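Local coordinates for putative diflavin flavoprotein A 5 (Nostoc sp. PCC 7120, PDB 4FEK) that probably transfers electrons from NADH to oxygen, reducing it to water, and is represented here by its metallo-beta-lactamase-like domain, at residues L37-T42 / A178-D183; T42-V47 / G232-T237; K78-V83 / E101-I106; Y82-H87 / L160-V165; K174-H179 / A241-Y246. All coordinates share one frame; numbering follows the deposited sequence.

Contact 1: residues L37-T42 / A178-D183; sequences LERGTT and AHICGD
Cys181 N donates a nearly straight hydrogen bond to Arg39 O (2.9 Å, 171° at the hydrogen), and the two backbones pass closest at Thr41 and Ile180, whose CA atoms are 4.3 Å apart. A water reinforces this link by donating to both Arg39 O and Cys181 O. The main side-chain link is made by Thr41, whose OG1 meets His179 ND1 at 2.7 Å, in the plane of the imidazole and at its edge; either atom could be the donor. With OG1 anti to the backbone N (chi1 179°), the hydroxyl lies alongside the histidine, and the two side chains point the same way. The bond helps to set the rotation of the ring, which also meets the rings of Tyr35 and His231. His179 is the centre of an inverse gamma turn, with a weak bond from Ile180 N to Ala178 O. Cys181 CB packs on the backbone of Thr41, 3.5 Å from its O. Beyond them, Thr42 CG2 rests 3.8 Å from Ile180 O. Arg39 brings only its CB to Ile180 CG1; its extended chain leads the guanidinium away to salt bridges with Glu195 and Asp196. Thus the start of strand 41-49 in the metallo-beta-lactamase-like domain is joined to the loop after strand 169-173, with helix 194-205 beside Ile180 and strand 18-25 beside Thr42 and Cys181.

Contact 2: residues T42-V47 / G232-T237; sequences TSNSYV and GPLVRT
Gly232 is held through both its N and its O by side chains of strand 41-49, at the point where this strand of the metallo-beta-lactamase-like fold meets the loop after strand 226-229. Its N donates to Thr42 OG1 (2.9 Å), and its O receives Asn44 ND2 at 2.8 Å, with the donor in the carbonyl plane and the acceptor close to the plane of the amide. Thr42 OG1 in turn donates to Asn44 OD1 at 2.7 Å, so the amide is held at both ends and its orientation is set. Gly232 has a positive phi (90°) that suits glycine. Farther along the strand, Tyr46 and Leu234 approach from opposite directions: Leu234 places CD2 at the edge of the Tyr46 ring, 4.0 Å from CE1, while its CD1 lies 3.5 Å from Tyr46 OH. In the next shell, Arg22 NH2 is a second donor to Gly232 O, and Val229 O accepts from both Tyr46 OH and Asn44 ND2.

Contact 3: residues K78-V83 / E101-I106; sequences KKLDYV and ELAPQI
Within the beta-alpha-beta unit of strand 80-84, helix 93-102 and strand 107-111, the turn after the helix comes back against residues 78-83, and Gln105 reaches Leu80 and Lys78. Its NE2 donates to Leu80 O at 2.7 Å, in the carbonyl plane and on a lone pair; Leu77 O is a further acceptor for the same nitrogen. At the other end of the amide, Lys78 NZ gives a 3.0 Å bond to OE1, coming from above the carbonyl plane. The lysine chain is bent at chi2 and chi3, which turns a side chain that sets out away from residues 101-106 back to the glutamine. Ile106 supplies the apolar part: its CG2 packs on Leu80 CG (3.6 Å) and its CD1 on Val83 CG2 (3.9 Å). Ile106 N bonds to Ala103 O, closing a type I turn, and Ile106 CA makes a CH...O contact with Asp81 O. This is a beta-alpha-beta crossover, in which the helix exit leads into a strand parallel to the first.

Contact 4: residues Y82-H87 / L160-V165; sequences YVILGH and LCTYDV. With PO4 (phosphate ion), chain E.
The imidazole of His87, next to the Gly86 that bonds Leu160 across the two sheets of the metallo-beta-lactamase-like fold, has an oxygen of a bound phosphate at its edge and near its plane and meets the Trp156 ring edge-to-face. His87 NE2 donates to phosphate O3 at 3.0 Å (152° at the hydrogen), and ND1 is bonded to Asp173, which fixes the rotation of the ring. In this fold, the loop after strand 80-84 commonly carries histidine ligands of the metal site; here the phosphate, probably from the crystallisation liquor, is also held by Ser89, Asn91, Arg92 and Lys174. The contact brings strand 80-84 of one sheet, with the loop that follows it, against strand 160-164 of the other. Leu160 N donates to Gly86 O at 2.8 Å, and Gly86 CA adds a weaker CH...O contact with Leu160 O. Gly86 N is bonded in turn to Asp57. Earlier on the strand, Ile84 has a chi1 of -62° that puts CG1 beside the backbone N and CG2 anti to it, directing this methyl to the facing strand: it lies 4.4 Å from Leu160 CD2 and 3.7 Å from Thr162 OG1. Leu160 CD2 also sits 3.5 Å from Leu85 O.

Contact 5: residues K174-H179 / A241-Y246; sequences KIFGAH and ALTQAY. With PO4 (phosphate ion), chain E.
Tyr246 OH is held by two partners at the loop 174-179: it donates to a water at 2.6 Å that in turn donates to Gly177 O, and it receives a weak bond from Phe176 N (3.2 Å). The phenol thus bonds Phe176 N directly and Gly177 O through the water. Phe176 lays its CD1 3.8 Å above the centre of one face of the Tyr246 ring; the two rings are tilted by 44°, with centroids 4.8 Å apart. Leu242 CD2, one helical turn earlier, fills in beside them, 3.7 Å from Phe176 CB and near Phe176 O. Ile175 CG2 touches Tyr246 CE2 at 3.9 Å. At the start of this segment, Lys174 leads away from the helix and its NZ donates to phosphate O4 (2.8 Å), with His231 as a second partner. Helix 239-258 is thus packed onto the loop after strand 169-173, with helix 209-219 against both rings, helix 194-205 beside Tyr246 and Leu242, and Tyr227 of strand 226-229 stacked on Phe176.

Contacts 1 and 2 follow each other along strand 41-49, sharing Thr42, and have centres about 12 Å apart; contacts 3 and 4 likewise share strand 80-84, in the same seven-stranded sheet, with centres about 16 Å apart. Both of the latter are nested within the chain loops closed by contacts 1 and 2. Contact 4 sets this sheet against strand 160-164 of the second. Contact 5 begins on the same loop as contact 1, sharing Ala178 and His179, and touches contact 2 through Val235. Contact 3 is remote, its centre about 32 Å from that of contact 5. Contacts 4 and 5, centres about 18 Å apart, meet at the phosphate, while contacts 1, 2 and 5 join the first sheet and helix 239-258 to loops leaving the second.

Contact 1: residues L37-T42 / A178-D183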
# COMPACT_ATOMS: atom_id res chain seq x y z
N LEU A 37 -16.09 -6.26 -11.93
CA LEU A 37 -15.65 -6.23 -13.33
C LEU A 37 -14.96 -7.54 -13.75
O LEU A 37 -14.62 -7.70 -14.91
CB LEU A 37 -14.71 -5.05 -13.59
CG LEU A 37 -15.32 -3.73 -14.07
CD1 LEU A 37 -16.72 -3.51 -13.53
CD2 LEU A 37 -14.43 -2.55 -13.72
N GLU A 38 -14.76 -8.44 -12.79
CA GLU A 38 -14.21 -9.79 -13.02
C GLU A 38 -12.89 -9.77 -13.79
O GLU A 38 -12.76 -10.45 -14.80
CB GLU A 38 -15.23 -10.70 -13.72
CG GLU A 38 -16.65 -10.70 -13.08
CD GLU A 38 -16.74 -11.49 -11.76
OE1 GLU A 38 -16.21 -12.62 -11.68
OE2 GLU A 38 -17.35 -10.98 -10.80
N ARG A 39 -11.93 -8.99 -13.32
CA ARG A 39 -10.63 -8.92 -13.99
C ARG A 39 -9.49 -9.30 -13.05
O ARG A 39 -8.32 -9.08 -13.35
CB ARG A 39 -10.39 -7.54 -14.61
CG ARG A 39 -11.26 -7.28 -15.85
CD ARG A 39 -11.40 -5.79 -16.18
NE ARG A 39 -12.34 -5.60 -17.29
CZ ARG A 39 -12.85 -4.43 -17.66
NH1 ARG A 39 -12.53 -3.32 -17.00
NH2 ARG A 39 -13.69 -4.37 -18.69
N GLY A 40 -9.84 -9.89 -11.92
CA GLY A 40 -8.84 -10.27 -10.93
C GLY A 40 -8.34 -9.05 -10.19
O GLY A 40 -8.98 -7.99 -10.19
N THR A 41 -7.17 -9.20 -9.57
CA THR A 41 -6.60 -8.15 -8.73
C THR A 41 -5.13 -8.52 -8.45
O THR A 41 -4.71 -9.65 -8.70
CB THR A 41 -7.38 -8.07 -7.38
OG1 THR A 41 -6.81 -7.06 -6.55
CG2 THR A 41 -7.34 -9.41 -6.64
N THR A 42 -4.34 -7.55 -8.00
CA THR A 42 -3.07 -7.87 -7.38
C THR A 42 -3.03 -7.18 -6.02
O THR A 42 -3.73 -6.19 -5.80
CB THR A 42 -1.86 -7.37 -8.22
OG1 THR A 42 -1.67 -5.96 -8.07
CG2 THR A 42 -2.05 -7.70 -9.70
N ALA A 178 -6.27 -0.15 -8.73
CA ALA A 178 -7.28 -0.73 -9.62
C ALA A 178 -7.32 -2.23 -9.42
O ALA A 178 -6.27 -2.85 -9.27
CB ALA A 178 -6.97 -0.40 -11.09
N HIS A 179 -8.52 -2.80 -9.39
CA HIS A 179 -8.63 -4.26 -9.26
C HIS A 179 -8.57 -4.94 -10.61
O HIS A 179 -9.59 -5.25 -11.22
CB HIS A 179 -9.86 -4.66 -8.43
CG HIS A 179 -9.67 -4.45 -6.96
ND1 HIS A 179 -8.68 -5.10 -6.24
CD2 HIS A 179 -10.29 -3.62 -6.09
CE1 HIS A 179 -8.73 -4.71 -4.98
NE2 HIS A 179 -9.68 -3.80 -4.86
N ILE A 180 -7.34 -5.19 -11.05
CA ILE A 180 -7.12 -5.83 -12.33
C ILE A 180 -5.78 -6.56 -12.28
O ILE A 180 -4.77 -6.02 -11.83
CB ILE A 180 -7.16 -4.82 -13.49
CG1 ILE A 180 -6.87 -5.50 -14.82
CG2 ILE A 180 -6.19 -3.67 -13.24
CD1 ILE A 180 -7.27 -4.68 -16.03
N CYS A 181 -5.80 -7.82 -12.71
CA CYS A 181 -4.60 -8.65 -12.76
C CYS A 181 -4.14 -8.82 -14.20
O CYS A 181 -4.93 -9.20 -15.07
CB CYS A 181 -4.90 -10.03 -12.16
SG CYS A 181 -3.46 -11.14 -12.18
N GLY A 182 -2.86 -8.54 -14.45
CA GLY A 182 -2.28 -8.67 -15.77
C GLY A 182 -0.78 -8.88 -15.66
O GLY A 182 -0.23 -8.90 -14.57
N ASP A 183 -0.11 -9.03 -16.80
CA ASP A 183 1.35 -9.22 -16.77
C ASP A 183 2.10 -7.90 -16.60
O ASP A 183 3.20 -7.88 -16.04
CB ASP A 183 1.84 -9.96 -18.02
CG ASP A 183 1.35 -11.40 -18.09
OD1 ASP A 183 0.90 -11.96 -17.07
OD2 ASP A 183 1.44 -12.00 -19.18
O HOH W 1 -7.56 -10.28 -15.88

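Contact 2: residues T42-V47 / G232-T237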
# COMPACT_ATOMS: atom_id res chain seq x y z
N THR A 42 -4.34 -7.55 -8.00
CA THR A 42 -3.07 -7.87 -7.38
C THR A 42 -3.03 -7.18 -6.02
O THR A 42 -3.73 -6.19 -5.80
CB THR A 42 -1.86 -7.37 -8.22
OG1 THR A 42 -1.67 -5.96 -8.07
CG2 THR A 42 -2.05 -7.70 -9.70
N SER A 43 -2.25 -7.74 -5.10
CA SER A 43 -1.90 -7.04 -3.88
C SER A 43 -0.39 -6.80 -3.89
O SER A 43 0.40 -7.75 -3.96
CB SER A 43 -2.30 -7.84 -2.65
OG SER A 43 -1.93 -7.12 -1.48
N ASN A 44 -0.01 -5.53 -3.85
CA ASN A 44 1.39 -5.16 -4.03
C ASN A 44 2.10 -4.85 -2.72
O ASN A 44 1.63 -4.07 -1.91
CB ASN A 44 1.50 -3.97 -4.99
CG ASN A 44 0.75 -4.18 -6.29
OD1 ASN A 44 0.62 -5.31 -6.77
ND2 ASN A 44 0.23 -3.09 -6.86
N SER A 45 3.25 -5.48 -2.52
CA SER A 45 4.06 -5.20 -1.34
C SER A 45 5.42 -4.75 -1.88
O SER A 45 5.78 -5.06 -3.02
CB SER A 45 4.20 -6.49 -0.50
OG SER A 45 4.87 -6.22 0.71
N TYR A 46 6.17 -4.03 -1.07
CA TYR A 46 7.42 -3.45 -1.56
C TYR A 46 8.55 -3.71 -0.56
O TYR A 46 8.31 -3.90 0.63
CB TYR A 46 7.25 -1.94 -1.77
CG TYR A 46 6.18 -1.63 -2.78
CD1 TYR A 46 6.50 -1.49 -4.12
CD2 TYR A 46 4.84 -1.53 -2.41
CE1 TYR A 46 5.50 -1.23 -5.08
CE2 TYR A 46 3.85 -1.28 -3.35
CZ TYR A 46 4.18 -1.12 -4.67
OH TYR A 46 3.18 -0.87 -5.60
N VAL A 47 9.79 -3.71 -1.07
CA VAL A 47 10.98 -3.91 -0.24
C VAL A 47 11.98 -2.81 -0.59
O VAL A 47 12.28 -2.62 -1.76
CB VAL A 47 11.67 -5.27 -0.51
CG1 VAL A 47 12.82 -5.48 0.46
CG2 VAL A 47 10.65 -6.41 -0.40
N GLY A 232 -3.14 -3.46 -8.29
CA GLY A 232 -3.04 -3.22 -9.72
C GLY A 232 -1.67 -2.77 -10.18
O GLY A 232 -0.69 -2.89 -9.47
N PRO A 233 -1.59 -2.27 -11.41
CA PRO A 233 -0.36 -1.71 -11.98
C PRO A 233 0.12 -0.48 -11.22
O PRO A 233 -0.68 0.35 -10.75
CB PRO A 233 -0.77 -1.33 -13.41
CG PRO A 233 -2.26 -1.30 -13.41
CD PRO A 233 -2.75 -2.19 -12.31
N LEU A 234 1.43 -0.36 -11.11
CA LEU A 234 2.08 0.77 -10.48
C LEU A 234 1.88 1.98 -11.39
O LEU A 234 1.99 1.87 -12.61
CB LEU A 234 3.57 0.48 -10.23
CG LEU A 234 3.92 -0.46 -9.05
CD1 LEU A 234 3.11 -1.73 -8.98
CD2 LEU A 234 5.39 -0.82 -9.07
N VAL A 235 1.54 3.12 -10.81
CA VAL A 235 1.17 4.27 -11.60
C VAL A 235 2.35 5.17 -11.86
O VAL A 235 2.81 5.87 -10.97
CB VAL A 235 0.01 5.05 -10.98
CG1 VAL A 235 -0.42 6.19 -11.92
CG2 VAL A 235 -1.18 4.09 -10.72
N ARG A 236 2.84 5.12 -13.09
CA ARG A 236 4.04 5.82 -13.49
C ARG A 236 3.68 6.94 -14.46
O ARG A 236 3.53 8.09 -14.06
CB ARG A 236 5.03 4.83 -14.13
CG ARG A 236 6.39 5.41 -14.47
CD ARG A 236 7.40 4.27 -14.64
NE ARG A 236 7.07 3.44 -15.80
CZ ARG A 236 7.78 2.37 -16.16
NH1 ARG A 236 8.83 2.00 -15.45
NH2 ARG A 236 7.44 1.67 -17.23
N THR A 237 3.52 6.59 -15.73
CA THR A 237 3.27 7.60 -16.75
C THR A 237 1.90 8.24 -16.59
O THR A 237 1.72 9.40 -16.91
CB THR A 237 3.47 7.02 -18.17
OG1 THR A 237 4.79 6.47 -18.26
CG2 THR A 237 3.34 8.13 -19.22

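Contact 3: residues K78-V83 / E101-I106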
# COMPACT_ATOMS: atom_id res chain seq x y z
N LYS A 78 16.16 -12.43 8.49
CA LYS A 78 16.87 -12.06 9.70
C LYS A 78 17.44 -10.64 9.60
O LYS A 78 17.85 -10.05 10.59
CB LYS A 78 17.95 -13.08 10.05
CG LYS A 78 17.37 -14.37 10.62
CD LYS A 78 16.36 -14.07 11.73
CE LYS A 78 17.05 -13.50 12.97
NZ LYS A 78 16.09 -12.97 13.97
N LYS A 79 17.44 -10.10 8.39
CA LYS A 79 17.94 -8.76 8.11
C LYS A 79 16.81 -7.73 8.02
O LYS A 79 17.04 -6.56 7.70
CB LYS A 79 18.74 -8.76 6.81
CG LYS A 79 20.25 -8.76 7.01
CD LYS A 79 20.94 -9.81 6.16
CE LYS A 79 20.79 -9.53 4.67
NZ LYS A 79 21.51 -10.57 3.86
N LEU A 80 15.59 -8.17 8.28
CA LEU A 80 14.43 -7.31 8.14
C LEU A 80 14.31 -6.41 9.37
O LEU A 80 14.39 -6.89 10.51
CB LEU A 80 13.19 -8.18 7.96
CG LEU A 80 11.83 -7.52 7.85
CD1 LEU A 80 11.84 -6.39 6.82
CD2 LEU A 80 10.80 -8.60 7.49
N ASP A 81 14.13 -5.11 9.16
CA ASP A 81 14.08 -4.15 10.26
C ASP A 81 12.66 -3.61 10.52
O ASP A 81 12.21 -3.52 11.68
CB ASP A 81 15.00 -2.96 9.97
CG ASP A 81 16.47 -3.38 9.81
OD1 ASP A 81 17.13 -3.55 10.85
OD2 ASP A 81 16.94 -3.53 8.67
N TYR A 82 11.98 -3.26 9.44
CA TYR A 82 10.70 -2.57 9.53
C TYR A 82 9.66 -3.19 8.62
O TYR A 82 9.95 -3.65 7.50
CB TYR A 82 10.84 -1.07 9.19
CG TYR A 82 11.84 -0.34 10.05
CD1 TYR A 82 11.58 -0.06 11.38
CD2 TYR A 82 13.06 0.06 9.53
CE1 TYR A 82 12.51 0.61 12.17
CE2 TYR A 82 13.99 0.72 10.30
CZ TYR A 82 13.71 1.00 11.61
OH TYR A 82 14.65 1.65 12.37
N VAL A 83 8.43 -3.21 9.13
CA VAL A 83 7.24 -3.56 8.35
C VAL A 83 6.35 -2.30 8.43
O VAL A 83 5.85 -1.95 9.51
CB VAL A 83 6.51 -4.78 8.95
CG1 VAL A 83 5.23 -5.06 8.19
CG2 VAL A 83 7.44 -6.03 8.91
N GLU A 101 6.90 -14.52 13.62
CA GLU A 101 7.56 -15.79 13.93
C GLU A 101 8.88 -15.92 13.18
O GLU A 101 9.86 -16.39 13.74
CB GLU A 101 6.65 -16.99 13.63
CG GLU A 101 5.28 -16.91 14.29
CD GLU A 101 4.89 -18.19 15.01
OE1 GLU A 101 5.75 -19.10 15.14
OE2 GLU A 101 3.72 -18.29 15.45
N LEU A 102 8.90 -15.50 11.92
CA LEU A 102 10.09 -15.65 11.08
C LEU A 102 11.12 -14.56 11.32
O LEU A 102 12.33 -14.77 11.12
CB LEU A 102 9.69 -15.62 9.61
CG LEU A 102 8.85 -16.78 9.08
CD1 LEU A 102 8.27 -16.41 7.72
CD2 LEU A 102 9.69 -18.06 8.99
N ALA A 103 10.65 -13.39 11.75
CA ALA A 103 11.52 -12.24 11.94
C ALA A 103 11.10 -11.50 13.20
O ALA A 103 10.49 -10.43 13.13
CB ALA A 103 11.45 -11.32 10.74
N PRO A 104 11.43 -12.08 14.36
CA PRO A 104 10.91 -11.60 15.65
C PRO A 104 11.44 -10.22 16.02
O PRO A 104 10.89 -9.57 16.90
CB PRO A 104 11.42 -12.65 16.65
CG PRO A 104 11.93 -13.81 15.80
CD PRO A 104 12.37 -13.20 14.53
N GLN A 105 12.51 -9.81 15.34
CA GLN A 105 13.14 -8.51 15.56
C GLN A 105 12.44 -7.31 14.86
O GLN A 105 12.79 -6.16 15.12
CB GLN A 105 14.60 -8.57 15.10
CG GLN A 105 14.82 -8.35 13.60
CD GLN A 105 14.59 -9.60 12.75
OE1 GLN A 105 14.31 -10.67 13.27
NE2 GLN A 105 14.70 -9.45 11.44
N ILE A 106 11.47 -7.57 13.98
CA ILE A 106 10.87 -6.48 13.20
C ILE A 106 10.20 -5.40 14.05
O ILE A 106 9.70 -5.66 15.15
CB ILE A 106 9.84 -6.98 12.20
CG1 ILE A 106 8.75 -7.77 12.92
CG2 ILE A 106 10.49 -7.82 11.15
CD1 ILE A 106 7.70 -8.37 11.96
O HOH W 2 13.54 -3.63 13.83

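Contact 4: residues Y82-H87 / L160-V165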
# COMPACT_ATOMS: atom_id res chain seq x y z
N TYR A 82 11.98 -3.26 9.44
CA TYR A 82 10.70 -2.57 9.53
C TYR A 82 9.66 -3.19 8.62
O TYR A 82 9.95 -3.65 7.50
CB TYR A 82 10.84 -1.07 9.19
CG TYR A 82 11.84 -0.34 10.05
CD1 TYR A 82 11.58 -0.06 11.38
CD2 TYR A 82 13.06 0.06 9.53
CE1 TYR A 82 12.51 0.61 12.17
CE2 TYR A 82 13.99 0.72 10.30
CZ TYR A 82 13.71 1.00 11.61
OH TYR A 82 14.65 1.65 12.37
N VAL A 83 8.43 -3.21 9.13
CA VAL A 83 7.24 -3.56 8.35
C VAL A 83 6.35 -2.30 8.43
O VAL A 83 5.85 -1.95 9.51
CB VAL A 83 6.51 -4.78 8.95
CG1 VAL A 83 5.23 -5.06 8.19
CG2 VAL A 83 7.44 -6.03 8.91
N ILE A 84 6.17 -1.62 7.30
CA ILE A 84 5.36 -0.40 7.27
C ILE A 84 3.94 -0.69 6.76
O ILE A 84 3.76 -1.36 5.75
CB ILE A 84 6.02 0.67 6.41
CG1 ILE A 84 7.39 1.03 7.02
CG2 ILE A 84 5.10 1.91 6.25
CD1 ILE A 84 8.34 1.70 6.06
N LEU A 85 2.95 -0.18 7.49
CA LEU A 85 1.54 -0.44 7.19
C LEU A 85 0.86 0.79 6.63
O LEU A 85 0.85 1.85 7.28
CB LEU A 85 0.81 -0.86 8.46
CG LEU A 85 1.39 -2.05 9.21
CD1 LEU A 85 0.44 -2.44 10.31
CD2 LEU A 85 1.60 -3.19 8.23
N GLY A 86 0.24 0.66 5.46
CA GLY A 86 -0.48 1.79 4.88
C GLY A 86 -1.86 1.97 5.52
O GLY A 86 -2.52 2.99 5.31
N HIS A 87 -2.31 0.95 6.24
CA HIS A 87 -3.58 0.99 7.00
C HIS A 87 -3.65 -0.30 7.81
O HIS A 87 -2.75 -1.13 7.68
CB HIS A 87 -4.80 1.07 6.06
CG HIS A 87 -5.10 -0.20 5.34
ND1 HIS A 87 -4.46 -0.57 4.19
CD2 HIS A 87 -5.99 -1.19 5.62
CE1 HIS A 87 -4.92 -1.74 3.78
NE2 HIS A 87 -5.86 -2.13 4.62
N LEU A 160 -2.06 5.76 5.71
CA LEU A 160 -0.74 6.37 5.74
C LEU A 160 -0.11 6.25 4.37
O LEU A 160 -0.13 5.16 3.78
CB LEU A 160 0.16 5.59 6.73
CG LEU A 160 1.61 6.04 6.93
CD1 LEU A 160 1.62 7.39 7.67
CD2 LEU A 160 2.38 5.00 7.75
N CYS A 161 0.43 7.35 3.85
CA CYS A 161 1.31 7.33 2.68
C CYS A 161 2.75 7.48 3.15
O CYS A 161 3.01 8.15 4.15
CB CYS A 161 0.97 8.49 1.73
SG CYS A 161 -0.58 8.27 0.84
N THR A 162 3.68 6.86 2.42
CA THR A 162 5.09 6.92 2.75
C THR A 162 5.84 7.35 1.51
O THR A 162 5.56 6.86 0.43
CB THR A 162 5.63 5.54 3.14
OG1 THR A 162 4.82 4.99 4.18
CG2 THR A 162 7.10 5.67 3.63
N TYR A 163 6.78 8.27 1.68
CA TYR A 163 7.52 8.82 0.54
C TYR A 163 9.02 8.59 0.73
O TYR A 163 9.58 8.96 1.75
CB TYR A 163 7.21 10.31 0.41
CG TYR A 163 7.96 11.04 -0.69
CD1 TYR A 163 7.60 10.89 -2.02
CD2 TYR A 163 8.99 11.91 -0.38
CE1 TYR A 163 8.28 11.58 -3.03
CE2 TYR A 163 9.68 12.62 -1.38
CZ TYR A 163 9.31 12.44 -2.70
OH TYR A 163 9.97 13.13 -3.69
N ASP A 164 9.66 7.97 -0.25
CA ASP A 164 11.09 7.72 -0.19
C ASP A 164 11.76 8.84 -0.95
O ASP A 164 11.63 8.93 -2.16
CB ASP A 164 11.43 6.35 -0.78
CG ASP A 164 12.94 6.04 -0.73
OD1 ASP A 164 13.76 6.96 -0.56
OD2 ASP A 164 13.30 4.85 -0.89
N VAL A 165 12.45 9.71 -0.24
CA VAL A 165 13.05 10.89 -0.87
C VAL A 165 14.09 10.50 -1.93
O VAL A 165 14.24 11.18 -2.94
CB VAL A 165 13.64 11.87 0.16
CG1 VAL A 165 12.56 12.34 1.13
CG2 VAL A 165 14.77 11.22 0.92
P PO4 E . -7.89 -5.35 3.21
O1 PO4 E . -6.85 -6.13 4.03
O2 PO4 E . -9.14 -6.16 3.22
O3 PO4 E . -8.09 -4.04 3.93
O4 PO4 E . -7.35 -5.19 1.81

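Contact 5: residues K174-H179 / A241-Y246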
# COMPACT_ATOMS: atom_id res chain seq x y z
N LYS A 174 -4.07 1.96 -0.42
CA LYS A 174 -5.40 1.96 -1.05
C LYS A 174 -5.64 3.08 -2.06
O LYS A 174 -6.55 2.99 -2.87
CB LYS A 174 -6.53 1.98 -0.00
CG LYS A 174 -6.62 0.73 0.85
CD LYS A 174 -6.99 -0.50 0.03
CE LYS A 174 -7.00 -1.77 0.91
NZ LYS A 174 -7.60 -2.95 0.22
N ILE A 175 -4.87 4.17 -1.98
CA ILE A 175 -5.16 5.28 -2.89
C ILE A 175 -4.58 5.03 -4.30
O ILE A 175 -3.45 4.56 -4.42
CB ILE A 175 -4.67 6.65 -2.36
CG1 ILE A 175 -4.95 6.80 -0.86
CG2 ILE A 175 -5.31 7.79 -3.17
CD1 ILE A 175 -6.41 6.69 -0.47
N PHE A 176 -5.37 5.36 -5.33
CA PHE A 176 -4.95 5.32 -6.76
C PHE A 176 -4.86 3.96 -7.45
O PHE A 176 -4.30 3.87 -8.54
CB PHE A 176 -3.60 6.02 -7.01
CG PHE A 176 -3.53 7.41 -6.53
CD1 PHE A 176 -4.31 8.41 -7.12
CD2 PHE A 176 -2.66 7.76 -5.51
CE1 PHE A 176 -4.23 9.70 -6.68
CE2 PHE A 176 -2.56 9.05 -5.08
CZ PHE A 176 -3.35 10.03 -5.66
N GLY A 177 -5.38 2.90 -6.83
CA GLY A 177 -5.23 1.56 -7.40
C GLY A 177 -6.30 1.14 -8.39
O GLY A 177 -7.15 1.94 -8.84
N ALA A 178 -6.27 -0.15 -8.73
CA ALA A 178 -7.28 -0.73 -9.62
C ALA A 178 -7.32 -2.23 -9.42
O ALA A 178 -6.27 -2.85 -9.27
CB ALA A 178 -6.97 -0.40 -11.09
N HIS A 179 -8.52 -2.80 -9.39
CA HIS A 179 -8.63 -4.26 -9.26
C HIS A 179 -8.57 -4.94 -10.61
O HIS A 179 -9.59 -5.25 -11.22
CB HIS A 179 -9.86 -4.66 -8.43
CG HIS A 179 -9.67 -4.45 -6.96
ND1 HIS A 179 -8.68 -5.10 -6.24
CD2 HIS A 179 -10.29 -3.62 -6.09
CE1 HIS A 179 -8.73 -4.71 -4.98
NE2 HIS A 179 -9.68 -3.80 -4.86
N ALA A 241 -2.13 12.50 -14.77
CA ALA A 241 -3.50 12.43 -15.26
C ALA A 241 -4.45 11.76 -14.26
O ALA A 241 -5.61 12.14 -14.18
CB ALA A 241 -3.57 11.72 -16.61
N LEU A 242 -3.96 10.76 -13.53
CA LEU A 242 -4.83 10.07 -12.59
C LEU A 242 -5.08 10.98 -11.40
O LEU A 242 -6.18 11.02 -10.86
CB LEU A 242 -4.23 8.72 -12.13
CG LEU A 242 -5.12 7.94 -11.16
CD1 LEU A 242 -6.43 7.49 -11.80
CD2 LEU A 242 -4.35 6.73 -10.53
N THR A 243 -4.05 11.72 -11.01
CA THR A 243 -4.15 12.61 -9.88
C THR A 243 -5.18 13.71 -10.22
O THR A 243 -6.01 14.06 -9.38
CB THR A 243 -2.79 13.25 -9.57
OG1 THR A 243 -1.81 12.22 -9.34
CG2 THR A 243 -2.87 14.14 -8.36
N GLN A 244 -5.13 14.22 -11.45
CA GLN A 244 -6.11 15.22 -11.88
C GLN A 244 -7.52 14.62 -11.88
O GLN A 244 -8.48 15.25 -11.45
CB GLN A 244 -5.78 15.77 -13.26
CG GLN A 244 -6.78 16.82 -13.72
CD GLN A 244 -6.93 17.98 -12.72
OE1 GLN A 244 -8.02 18.24 -12.19
NE2 GLN A 244 -5.83 18.69 -12.47
N ALA A 245 -7.63 13.39 -12.38
CA ALA A 245 -8.90 12.67 -12.38
C ALA A 245 -9.49 12.47 -10.98
O ALA A 245 -10.68 12.70 -10.78
CB ALA A 245 -8.78 11.33 -13.10
N TYR A 246 -8.66 12.05 -10.02
CA TYR A 246 -9.10 11.94 -8.62
C TYR A 246 -9.67 13.26 -8.09
O TYR A 246 -10.68 13.29 -7.38
CB TYR A 246 -7.96 11.44 -7.71
CG TYR A 246 -8.02 9.94 -7.45
CD1 TYR A 246 -8.05 9.03 -8.50
CD2 TYR A 246 -8.03 9.45 -6.15
CE1 TYR A 246 -8.12 7.65 -8.25
CE2 TYR A 246 -8.07 8.07 -5.90
CZ TYR A 246 -8.12 7.19 -6.95
OH TYR A 246 -8.20 5.84 -6.69
P PO4 E . -7.89 -5.35 3.21
O1 PO4 E . -6.85 -6.13 4.03
O2 PO4 E . -9.14 -6.16 3.22
O3 PO4 E . -8.09 -4.04 3.93
O4 PO4 E . -7.35 -5.19 1.81
O HOH W 3 -8.11 4.44 -8.84